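Local coordinates for DR2417 (Deinococcus radiodurans, PDB 4XWW), which probably degrades and matures RNA as a 5'-3' exonuclease, and possibly an endonuclease, of the metallo-beta-lactamase superfamily, at residues Tyr69-Glu72 with His73-Lys76; Glu131-Tyr134 with Gly135-Val138; Val36-Tyr39 with Gly40-Ile43. All coordinates share one frame; numbering follows the deposited sequence.

Contact 1 of 3, residues Tyr69-Glu72 with His73-Lys76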
loop_
_atom_site.group_PDB
_atom_site.type_symbol
_atom_site.label_atom_id
_atom_site.label_comp_id
_atom_site.label_asym_id
_atom_site.label_seq_id
_atom_site.Cartn_x
_atom_site.Cartn_y
_atom_site.Cartn_z
ATOM N N TYR A 69 -16.493 -6.107 -27.704
ATOM C CA TYR A 69 -17.573 -7.072 -27.904
ATOM C C TYR A 69 -18.910 -6.383 -28.174
ATOM O O TYR A 69 -19.637 -6.773 -29.088
ATOM C CB TYR A 69 -17.705 -8.003 -26.697
ATOM C CG TYR A 69 -18.781 -9.056 -26.880
ATOM C CD1 TYR A 69 -18.510 -10.256 -27.525
ATOM C CD2 TYR A 69 -20.070 -8.841 -26.417
ATOM C CE1 TYR A 69 -19.503 -11.212 -27.700
ATOM C CE2 TYR A 69 -21.047 -9.780 -26.570
ATOM C CZ TYR A 69 -20.768 -10.966 -27.209
ATOM O OH TYR A 69 -21.777 -11.895 -27.373
ATOM N N LEU A 70 -19.229 -5.365 -27.377
ATOM C CA LEU A 70 -20.498 -4.646 -27.519
ATOM C C LEU A 70 -20.576 -3.881 -28.826
ATOM O O LEU A 70 -21.647 -3.771 -29.424
ATOM C CB LEU A 70 -20.707 -3.690 -26.336
ATOM C CG LEU A 70 -20.796 -4.386 -24.976
ATOM C CD1 LEU A 70 -21.045 -3.396 -23.843
ATOM C CD2 LEU A 70 -21.898 -5.408 -25.032
ATOM N N LEU A 71 -19.442 -3.353 -29.278
ATOM C CA LEU A 71 -19.391 -2.670 -30.565
ATOM C C LEU A 71 -19.681 -3.632 -31.701
ATOM O O LEU A 71 -20.395 -3.292 -32.638
ATOM C CB LEU A 71 -18.026 -2.010 -30.768
ATOM C CG LEU A 71 -17.729 -0.898 -29.764
ATOM C CD1 LEU A 71 -16.256 -0.527 -29.795
ATOM C CD2 LEU A 71 -18.593 0.320 -30.075
ATOM N N GLU A 72 -19.124 -4.833 -31.619
ATOM C CA GLU A 72 -19.325 -5.813 -32.672
ATOM C C GLU A 72 -20.793 -6.205 -32.771
ATOM O O GLU A 72 -21.305 -6.467 -33.857
ATOM C CB GLU A 72 -18.467 -7.060 -32.433
ATOM C CG GLU A 72 -18.787 -8.190 -33.399
ATOM C CD GLU A 72 -17.873 -9.386 -33.245
ATOM O OE1 GLU A 72 -16.786 -9.230 -32.650
ATOM O OE2 GLU A 72 -18.243 -10.481 -33.726
ATOM N N HIS A 73 -21.465 -6.236 -31.626
ATOM C CA HIS A 73 -22.825 -6.755 -31.549
ATOM C C HIS A 73 -23.845 -5.703 -31.121
ATOM O O HIS A 73 -24.873 -6.036 -30.525
ATOM C CB HIS A 73 -22.868 -7.935 -30.581
ATOM C CG HIS A 73 -21.953 -9.054 -30.954
ATOM N ND1 HIS A 73 -22.294 -10.030 -31.864
ATOM C CD2 HIS A 73 -20.698 -9.359 -30.529
ATOM C CE1 HIS A 73 -21.295 -10.888 -31.987
ATOM N NE2 HIS A 73 -20.315 -10.497 -31.184
ATOM N N GLN A 74 -23.570 -4.442 -31.437
ATOM C CA GLN A 74 -24.353 -3.350 -30.865
ATOM C C GLN A 74 -25.829 -3.419 -31.233
ATOM O O GLN A 74 -26.679 -3.066 -30.423
ATOM C CB GLN A 74 -23.765 -1.994 -31.269
ATOM C CG GLN A 74 -23.510 -1.793 -32.739
ATOM C CD GLN A 74 -22.841 -0.453 -33.004
ATOM O OE1 GLN A 74 -23.514 0.560 -33.190
ATOM N NE2 GLN A 74 -21.507 -0.438 -33.002
ATOM N N ASP A 75 -26.130 -3.884 -32.444
ATOM C CA ASP A 75 -27.510 -4.012 -32.901
ATOM C C ASP A 75 -28.320 -5.026 -32.110
ATOM O O ASP A 75 -29.545 -5.033 -32.181
ATOM C CB ASP A 75 -27.545 -4.398 -34.382
ATOM C CG ASP A 75 -27.162 -3.256 -35.284
ATOM O OD1 ASP A 75 -27.229 -2.093 -34.829
ATOM O OD2 ASP A 75 -26.801 -3.517 -36.450
ATOM N N LYS A 76 -27.637 -5.897 -31.376
ATOM C CA LYS A 76 -28.318 -6.951 -30.631
ATOM C C LYS A 76 -28.680 -6.510 -29.211
ATOM O O LYS A 76 -29.483 -7.159 -28.542
ATOM C CB LYS A 76 -27.446 -8.211 -30.572
ATOM C CG LYS A 76 -27.164 -8.849 -31.930
ATOM C CD LYS A 76 -26.306 -10.092 -31.769
ATOM C CE LYS A 76 -25.939 -10.670 -33.133
ATOM N NZ LYS A 76 -24.968 -9.807 -33.851
#
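The imidazole of H73 lies over the phenol ring of Y69, with its CD2 standing 3.5 Å above the centre of the ring plane. This is the C-terminal end of helix 68-72 in the metallo-beta-lactamase fold, and H73 is the first residue after the helix whose backbone is no longer helical. The two rings are tilted by 39° with centroids 4.5 Å apart, an oblique pair. The Y69 ring is held under H73, four residues on, by a chi1 of -178° that sets CG trans to the main-chain N. The other face of the imidazole is taken by E72: CG sits 3.7 Å from the centroid of the H73 ring, a CH-pi contact, and the extended E72 chain runs on beside it so that its carboxylate stacks nearly flat against the ring. H73 is thus sandwiched between Y69 and E72, while its ND1 accepts a weak bond from K76 NZ at the ring edge. The backbone of H73 closes the last turn, its N donating to Y69 O at 3.2 Å and more weakly to L70 O. Y69 also packs on R38 and I43 of the neighbouring strands. Beyond the turn, Q74 reaches back with CG between its own backbone N and carbonyl carbon (chi1 51°): Q74 NE2 donates to L71 O at 3.1 Å, nearly straight, on a lone pair in the carbonyl plane and within the plane of its own amide.

Contact 2 of 3, residues Glu131-Tyr134 with Gly135-Val138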
loop_
_atom_site.group_PDB
_atom_site.type_symbol
_atom_site.label_atom_id
_atom_site.label_comp_id
_atom_site.label_asym_id
_atom_site.label_seq_id
_atom_site.Cartn_x
_atom_site.Cartn_y
_atom_site.Cartn_z
ATOM N N GLU A 131 -37.020 4.374 -14.791
ATOM C CA GLU A 131 -37.066 4.062 -13.373
ATOM C C GLU A 131 -37.822 2.770 -13.077
ATOM O O GLU A 131 -38.909 2.525 -13.622
ATOM C CB GLU A 131 -37.702 5.226 -12.616
ATOM C CG GLU A 131 -37.682 5.061 -11.115
ATOM C CD GLU A 131 -38.302 6.243 -10.401
ATOM O OE1 GLU A 131 -37.804 7.375 -10.585
ATOM O OE2 GLU A 131 -39.289 6.038 -9.666
ATOM N N VAL A 132 -37.246 1.955 -12.197
ATOM C CA VAL A 132 -37.949 0.808 -11.651
ATOM C C VAL A 132 -37.978 0.893 -10.136
ATOM O O VAL A 132 -37.353 1.763 -9.530
ATOM C CB VAL A 132 -37.307 -0.533 -12.073
ATOM C CG1 VAL A 132 -37.441 -0.754 -13.577
ATOM C CG2 VAL A 132 -35.838 -0.623 -11.622
ATOM N N THR A 133 -38.697 -0.021 -9.511
ATOM C CA THR A 133 -38.542 -0.197 -8.076
ATOM C C THR A 133 -38.583 -1.684 -7.764
ATOM O O THR A 133 -38.784 -2.491 -8.658
ATOM C CB THR A 133 -39.609 0.545 -7.280
ATOM O OG1 THR A 133 -39.257 0.526 -5.888
ATOM C CG2 THR A 133 -40.962 -0.114 -7.481
ATOM N N TYR A 134 -38.343 -2.043 -6.507
ATOM C CA TYR A 134 -38.289 -3.450 -6.139
ATOM C C TYR A 134 -39.584 -4.149 -6.523
ATOM O O TYR A 134 -40.679 -3.637 -6.263
ATOM C CB TYR A 134 -38.026 -3.604 -4.651
ATOM C CG TYR A 134 -36.797 -2.865 -4.206
ATOM C CD1 TYR A 134 -35.550 -3.159 -4.755
ATOM C CD2 TYR A 134 -36.878 -1.867 -3.259
ATOM C CE1 TYR A 134 -34.417 -2.479 -4.354
ATOM C CE2 TYR A 134 -35.753 -1.181 -2.858
ATOM C CZ TYR A 134 -34.528 -1.498 -3.407
ATOM O OH TYR A 134 -33.416 -0.813 -3.016
ATOM N N GLY A 135 -39.439 -5.304 -7.159
ATOM C CA GLY A 135 -40.569 -6.119 -7.561
ATOM C C GLY A 135 -40.966 -5.950 -9.011
ATOM O O GLY A 135 -41.690 -6.781 -9.568
ATOM N N ASP A 136 -40.506 -4.866 -9.625
ATOM C CA ASP A 136 -40.779 -4.631 -11.032
ATOM C C ASP A 136 -40.143 -5.720 -11.873
ATOM O O ASP A 136 -39.052 -6.188 -11.577
ATOM C CB ASP A 136 -40.262 -3.265 -11.479
ATOM C CG ASP A 136 -41.196 -2.132 -11.092
ATOM O OD1 ASP A 136 -42.346 -2.418 -10.705
ATOM O OD2 ASP A 136 -40.786 -0.961 -11.189
ATOM N N GLU A 137 -40.855 -6.110 -12.921
ATOM C CA GLU A 137 -40.363 -7.075 -13.890
ATOM C C GLU A 137 -40.317 -6.405 -15.244
ATOM O O GLU A 137 -41.342 -5.924 -15.742
ATOM C CB GLU A 137 -41.256 -8.314 -13.957
ATOM C CG GLU A 137 -41.094 -9.286 -12.803
ATOM C CD GLU A 137 -41.891 -10.570 -13.005
ATOM O OE1 GLU A 137 -42.778 -10.856 -12.173
ATOM O OE2 GLU A 137 -41.628 -11.293 -13.990
ATOM N N VAL A 138 -39.149 -6.402 -15.870
ATOM C CA VAL A 138 -38.987 -5.674 -17.117
ATOM C C VAL A 138 -38.591 -6.624 -18.243
ATOM O O VAL A 138 -37.886 -7.586 -18.000
ATOM C CB VAL A 138 -37.955 -4.551 -16.926
ATOM C CG1 VAL A 138 -37.424 -4.068 -18.246
ATOM C CG2 VAL A 138 -38.591 -3.416 -16.145
#
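D136 meets T133 through two hydrogen bonds, one from its side chain and one from its backbone. In the first, T133 N donates to D136 OD2 at 2.8 Å with an N-H...O angle of 157°; the N-H comes from above the carboxylate plane. In the second, D136 N donates to T133 O at 3.1 Å and closes a type II beta turn across Y134 and G135. The carboxylate can fold back because CG lies beside the backbone N of D136 (chi1 -80°), which brings OD2 over the chain before the turn. One aspartate thereby ties both the N-H and the C=O of T133, fixing the two arms of the turn together. At the corner, G135 has a positive phi of 99°, where a CB would run into the carbonyl O of Y134. Outside the turn, Y134 OH makes a weak hydrogen bond with N158 O.

The van der Waals contacts gather round the same carboxylate. D136 OD2 sits against V132 CB at 3.6 Å and the T133 methyl CG2 at 3.8 Å, the aspartate crossing both side chains at a slant. Deeper, the methyls V132 CG1 and V138 CG2 touch at 3.9 Å, their side chains crossing at about a right angle; both valines also pack on Y106 of strand 104-107. The Y134 ring packs on C150 and L108.

The arrangement is a tight turn between edge strands 128-131 and 137-140, which belong to the two different sheets of the alpha-beta/beta-alpha sandwich characteristic of the metallo-beta-lactamase fold.

Contact 3 of 3, residues Val36-Tyr39 with Gly40-Ile43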
loop_
_atom_site.group_PDB
_atom_site.type_symbol
_atom_site.label_atom_id
_atom_site.label_comp_id
_atom_site.label_asym_id
_atom_site.label_seq_id
_atom_site.Cartn_x
_atom_site.Cartn_y
_atom_site.Cartn_z
ATOM N N VAL A 36 -22.385 -9.174 -19.642
ATOM C CA VAL A 36 -23.205 -9.348 -20.825
ATOM C C VAL A 36 -23.915 -10.687 -20.735
ATOM O O VAL A 36 -23.306 -11.700 -20.392
ATOM C CB VAL A 36 -22.340 -9.268 -22.107
ATOM C CG1 VAL A 36 -23.123 -9.673 -23.324
ATOM C CG2 VAL A 36 -21.776 -7.860 -22.263
ATOM N N PHE A 37 -25.217 -10.670 -21.016
ATOM C CA PHE A 37 -26.005 -11.885 -21.209
ATOM C C PHE A 37 -26.448 -11.974 -22.655
ATOM O O PHE A 37 -27.016 -11.025 -23.190
ATOM C CB PHE A 37 -27.223 -11.905 -20.282
ATOM C CG PHE A 37 -26.860 -11.986 -18.826
ATOM C CD1 PHE A 37 -26.643 -13.214 -18.224
ATOM C CD2 PHE A 37 -26.715 -10.833 -18.065
ATOM C CE1 PHE A 37 -26.286 -13.292 -16.876
ATOM C CE2 PHE A 37 -26.369 -10.909 -16.722
ATOM C CZ PHE A 37 -26.161 -12.142 -16.131
ATOM N N ARG A 38 -26.175 -13.105 -23.300
ATOM C CA ARG A 38 -26.570 -13.269 -24.684
ATOM C C ARG A 38 -27.343 -14.562 -24.893
ATOM O O ARG A 38 -26.895 -15.642 -24.503
ATOM C CB ARG A 38 -25.365 -13.242 -25.629
ATOM C CG ARG A 38 -25.787 -13.369 -27.100
ATOM C CD ARG A 38 -24.627 -13.261 -28.079
ATOM N NE ARG A 38 -25.110 -13.541 -29.434
ATOM C CZ ARG A 38 -24.336 -13.698 -30.502
ATOM N NH1 ARG A 38 -23.019 -13.609 -30.397
ATOM N NH2 ARG A 38 -24.891 -13.953 -31.684
ATOM N N TYR A 39 -28.517 -14.412 -25.489
ATOM C CA TYR A 39 -29.310 -15.546 -25.967
ATOM C C TYR A 39 -29.759 -15.307 -27.412
ATOM O O TYR A 39 -30.535 -14.389 -27.693
ATOM C CB TYR A 39 -30.528 -15.784 -25.071
ATOM C CG TYR A 39 -31.224 -17.079 -25.416
ATOM C CD1 TYR A 39 -32.167 -17.125 -26.431
ATOM C CD2 TYR A 39 -30.901 -18.264 -24.766
ATOM C CE1 TYR A 39 -32.783 -18.299 -26.778
ATOM C CE2 TYR A 39 -31.524 -19.462 -25.113
ATOM C CZ TYR A 39 -32.470 -19.462 -26.122
ATOM O OH TYR A 39 -33.115 -20.624 -26.494
ATOM N N GLY A 40 -29.275 -16.139 -28.325
ATOM C CA GLY A 40 -29.553 -15.950 -29.738
ATOM C C GLY A 40 -28.992 -14.615 -30.176
ATOM O O GLY A 40 -27.818 -14.332 -29.939
ATOM N N ASP A 41 -29.831 -13.779 -30.782
ATOM C CA ASP A 41 -29.367 -12.472 -31.236
ATOM C C ASP A 41 -29.830 -11.335 -30.323
ATOM O O ASP A 41 -29.992 -10.195 -30.759
ATOM C CB ASP A 41 -29.818 -12.216 -32.670
ATOM C CG ASP A 41 -29.017 -13.024 -33.682
ATOM O OD1 ASP A 41 -27.926 -13.523 -33.324
ATOM O OD2 ASP A 41 -29.476 -13.150 -34.838
ATOM N N GLU A 42 -30.039 -11.650 -29.051
ATOM C CA GLU A 42 -30.420 -10.635 -28.080
ATOM C C GLU A 42 -29.384 -10.535 -26.975
ATOM O O GLU A 42 -28.876 -11.542 -26.481
ATOM C CB GLU A 42 -31.803 -10.932 -27.486
ATOM C CG GLU A 42 -32.934 -10.888 -28.519
ATOM C CD GLU A 42 -34.304 -11.147 -27.901
ATOM O OE1 GLU A 42 -34.364 -11.607 -26.740
ATOM O OE2 GLU A 42 -35.325 -10.896 -28.583
ATOM N N ILE A 43 -29.091 -9.303 -26.582
ATOM C CA ILE A 43 -28.175 -9.062 -25.485
ATOM C C ILE A 43 -28.778 -8.135 -24.443
ATOM O O ILE A 43 -29.383 -7.127 -24.778
ATOM C CB ILE A 43 -26.843 -8.463 -25.998
ATOM C CG1 ILE A 43 -26.012 -9.563 -26.664
ATOM C CG2 ILE A 43 -26.078 -7.795 -24.859
ATOM C CD1 ILE A 43 -24.802 -9.050 -27.454
#
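G40 O is gripped by two nitrogens of R38, firmly by NE at 2.9 Å and weakly by NH2 at 3.4 Å. The arginine thus folds over a type II' turn, Y39 to E42, holding its G40 carbonyl and D41, at the tip of the beta hairpin 34-39/42-46 in the metallo-beta-lactamase fold. NE meets the oxygen almost end-on to the carbonyl, and the oxygen sits at the edge of the guanidinium, close to its plane. The R38 chain gets there extended from CG to NE, with CG anti to the backbone N (chi1 -178°). The D41 carboxylate runs alongside the arginine, in a weak, long salt bridge of 3.5 Å between R38 NH2 and D41 OD1. Y39 and E42 form the hydrogen-bonded antiparallel pair that closes the hairpin: Y39 N donates to E42 O and E42 N to Y39 O, each at 3.1 Å. The E42 carboxylate faces elsewhere, accepting bonds from the backbone N of Q142 and S143. G40 takes a positive phi of 61° at the first corner, where a CB would clash with Y39 O. R38 and I43 are the next, non-hydrogen-bonded pair; I43 CG1 packs against the aliphatic stem of R38. The stem also touches Y69, and the guanidinium end touches H73. Toward the buried end, I43 CG2 meets V36 CG1 at 3.8 Å, and the CA-H of I43 points at F37 O.

Overall arrangement
Contacts 1 and 3 form one patch, their centres 10 Å apart. K76 O receives a probable hydrogen bond from I43 N at 2.9 Å, so the 3-10 segment leading into strand 77-82 is tied to the hairpin, and I43 goes on to pair with K78. H73 CE1 lies 3.6 Å from R38 NH1. Contact 2 stands apart, its centre 26 Å from that of contact 1 and 21 Å from that of contact 3, touching neither. It comes closest to the zinc ligands, the Y134 side chain about 8 Å from those of H84 and H153; in contact 3 the F37 side chain is about 11 Å from that of H89. Contact 1 lies away from the active site.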